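Long-range contact in glucuronoarabinoxylan endo-1,4-beta-xylanase (Clostridium papyrosolvens, PDB 4FMV), which hydrolyses internal beta-1,4 linkages of xylan through this glycoside hydrolase family 30 part, which belongs to a longer protein: residues L202-Y207 / L228-K233. Sequence-based numbering, arbitrary orientation.
Sequences LGCHFY and LWMTEK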
loop_
_atom_site.group_PDB
_atom_site.type_symbol
_atom_site.label_atom_id
_atom_site.label_comp_id
_atom_site.label_asym_id
_atom_site.label_seq_id
_atom_site.Cartn_x
_atom_site.Cartn_y
_atom_site.Cartn_z
ATOM N N LEU A 202 -4.652 2.939 9.622
ATOM C CA LEU A 202 -3.337 3.008 10.260
ATOM C C LEU A 202 -2.363 2.730 9.119
ATOM O O LEU A 202 -2.352 1.619 8.573
ATOM C CB LEU A 202 -3.215 1.932 11.357
ATOM C CG LEU A 202 -2.112 2.136 12.415
ATOM C CD1 LEU A 202 -2.268 1.169 13.591
ATOM C CD2 LEU A 202 -0.764 1.984 11.784
ATOM N N GLY A 203 -1.631 3.765 8.693
ATOM C CA GLY A 203 -0.588 3.611 7.696
ATOM C C GLY A 203 0.787 3.390 8.299
ATOM O O GLY A 203 1.128 3.992 9.308
ATOM N N CYS A 204 1.618 2.618 7.616
ATOM C CA CYS A 204 2.976 2.360 8.067
ATOM C C CYS A 204 3.887 2.149 6.863
ATOM O O CYS A 204 3.422 1.768 5.785
ATOM C CB CYS A 204 3.013 1.103 8.936
ATOM S SG CYS A 204 2.584 -0.430 8.055
ATOM N N HIS A 205 5.185 2.381 7.053
ATOM C CA HIS A 205 6.173 2.055 6.031
ATOM C C HIS A 205 7.084 0.940 6.532
ATOM O O HIS A 205 7.218 0.713 7.733
ATOM C CB HIS A 205 7.018 3.280 5.653
ATOM C CG HIS A 205 6.211 4.436 5.152
ATOM N ND1 HIS A 205 6.772 5.661 4.855
ATOM C CD2 HIS A 205 4.888 4.558 4.903
ATOM C CE1 HIS A 205 5.830 6.480 4.431
ATOM N NE2 HIS A 205 4.671 5.836 4.457
ATOM N N PHE A 206 7.646 0.235 5.559
ATOM C CA PHE A 206 8.517 -0.948 5.674
ATOM C C PHE A 206 10.049 -0.773 5.661
ATOM O O PHE A 206 10.758 -1.688 5.211
ATOM C CB PHE A 206 8.052 -2.155 4.853
ATOM C CG PHE A 206 6.897 -2.919 5.469
ATOM C CD1 PHE A 206 6.293 -2.490 6.657
ATOM C CD2 PHE A 206 6.427 -4.088 4.858
ATOM C CE1 PHE A 206 5.226 -3.205 7.227
ATOM C CE2 PHE A 206 5.357 -4.819 5.419
ATOM C CZ PHE A 206 4.757 -4.372 6.606
ATOM N N TYR A 207 10.578 0.417 5.921
ATOM C CA TYR A 207 11.997 0.521 5.713
ATOM C C TYR A 207 12.683 0.037 6.982
ATOM O O TYR A 207 12.864 0.781 7.946
ATOM C CB TYR A 207 12.325 2.009 5.518
ATOM C CG TYR A 207 11.721 2.560 4.242
ATOM C CD1 TYR A 207 12.190 2.133 3.001
ATOM C CD2 TYR A 207 10.684 3.470 4.273
ATOM C CE1 TYR A 207 11.646 2.603 1.834
ATOM C CE2 TYR A 207 10.123 3.939 3.094
ATOM C CZ TYR A 207 10.611 3.506 1.888
ATOM O OH TYR A 207 10.074 3.972 0.711
ATOM N N LEU A 228 -5.525 -1.267 7.993
ATOM C CA LEU A 228 -4.089 -1.232 8.195
ATOM C C LEU A 228 -3.408 -1.380 6.828
ATOM O O LEU A 228 -3.562 -2.417 6.169
ATOM C CB LEU A 228 -3.695 -2.394 9.118
ATOM C CG LEU A 228 -2.204 -2.648 9.397
ATOM C CD1 LEU A 228 -1.545 -1.457 10.096
ATOM C CD2 LEU A 228 -1.984 -3.928 10.235
ATOM N N TRP A 229 -2.669 -0.354 6.393
ATOM C CA TRP A 229 -2.048 -0.383 5.076
ATOM C C TRP A 229 -0.556 -0.143 5.204
ATOM O O TRP A 229 -0.131 0.711 5.977
ATOM C CB TRP A 229 -2.560 0.742 4.178
ATOM C CG TRP A 229 -4.015 0.828 3.914
ATOM C CD1 TRP A 229 -5.014 0.024 4.394
ATOM C CD2 TRP A 229 -4.642 1.814 3.097
ATOM N NE1 TRP A 229 -6.237 0.468 3.920
ATOM C CE2 TRP A 229 -6.026 1.560 3.114
ATOM C CE3 TRP A 229 -4.159 2.896 2.340
ATOM C CZ2 TRP A 229 -6.940 2.356 2.413
ATOM C CZ3 TRP A 229 -5.063 3.681 1.651
ATOM C CH2 TRP A 229 -6.432 3.404 1.681
ATOM N N MET A 230 0.227 -0.842 4.391
ATOM C CA MET A 230 1.629 -0.494 4.255
ATOM C C MET A 230 1.637 0.507 3.094
ATOM O O MET A 230 1.352 0.149 1.949
ATOM C CB MET A 230 2.394 -1.744 3.850
ATOM C CG MET A 230 3.878 -1.696 4.095
ATOM S SD MET A 230 4.732 -0.397 3.207
ATOM C CE MET A 230 4.428 -0.857 1.482
ATOM N N THR A 231 1.897 1.772 3.412
ATOM C CA THR A 231 1.730 2.862 2.443
ATOM C C THR A 231 2.945 3.336 1.640
ATOM O O THR A 231 2.800 4.178 0.751
ATOM C CB THR A 231 1.116 4.093 3.152
ATOM O OG1 THR A 231 2.000 4.539 4.190
ATOM C CG2 THR A 231 -0.221 3.735 3.752
ATOM N N GLU A 232 4.149 2.924 2.012
ATOM C CA GLU A 232 5.316 3.196 1.167
ATOM C C GLU A 232 6.423 2.169 1.329
ATOM O O GLU A 232 6.867 1.907 2.457
ATOM C CB GLU A 232 5.867 4.583 1.487
ATOM C CG GLU A 232 6.850 5.136 0.431
ATOM C CD GLU A 232 7.686 6.247 0.996
ATOM O OE1 GLU A 232 7.105 7.231 1.482
ATOM O OE2 GLU A 232 8.919 6.129 0.990
ATOM N N LYS A 233 6.918 1.634 0.218
ATOM C CA LYS A 233 8.165 0.875 0.216
ATOM C C LYS A 233 8.709 0.922 -1.212
ATOM O O LYS A 233 7.939 0.890 -2.181
ATOM C CB LYS A 233 7.916 -0.570 0.695
ATOM C CG LYS A 233 9.179 -1.464 0.784
ATOM C CD LYS A 233 10.254 -0.859 1.703
ATOM C CE LYS A 233 11.468 -1.807 1.870
ATOM N NZ LYS A 233 11.160 -3.013 2.706
#
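Leu202–Cys204 and Leu228–Thr231 pair as parallel neighbours, the sixth and seventh strands of the (beta/alpha)8 barrel. Three backbone bonds join them: Trp229 N to Leu202 O (3.0 Å), Cys204 N to Trp229 O, and Thr231 N to Cys204 O (2.8 Å). Leu202, Cys204, Leu228 and Met230 occupy the outer side of this barrel wall, Trp229, His205 and Glu232 the inner side.

Apolar contacts dominate the outside. Leu202 CD2 and Leu228 CD1 lie alongside each other at 3.9 Å. Met230, with CG anti to its backbone N (chi1 -161°), lays that methylene over the centre of the Phe206 ring, a CH-pi contact at 3.4 Å from CG to the centroid. Its SD, over the same ring, adds a Met-aromatic contact. Helix 240-255 also packs against Phe206 through Glu249 and Ser253.

Inside, Glu232 CB sits over one face of the His205 ring in a CH-pi contact, 3.4 Å from its centroid, while Thr231 OG1 lies at the ring's edge, in plane. Outside the pair, Glu177 OE1 is hydrogen-bonded to both His205 NE2 and Thr231 OG1, and Glu143 binds His205 ND1; together with the overlying methylene, they probably fix the imidazole's rotation.

Polar side chains close the C-terminal ends of the strands, the end where such barrels carry their active site. Lys233 NZ reaches Phe206 O at 2.9 Å from above the carbonyl plane and makes a salt bridge with Glu249. The Glu232 carboxylate is gripped twice: Arg47 pairs with OE1, and Tyr207 OH donates a very short 2.5 Å bond to OE2, with ring and carboxylate planes 69° apart.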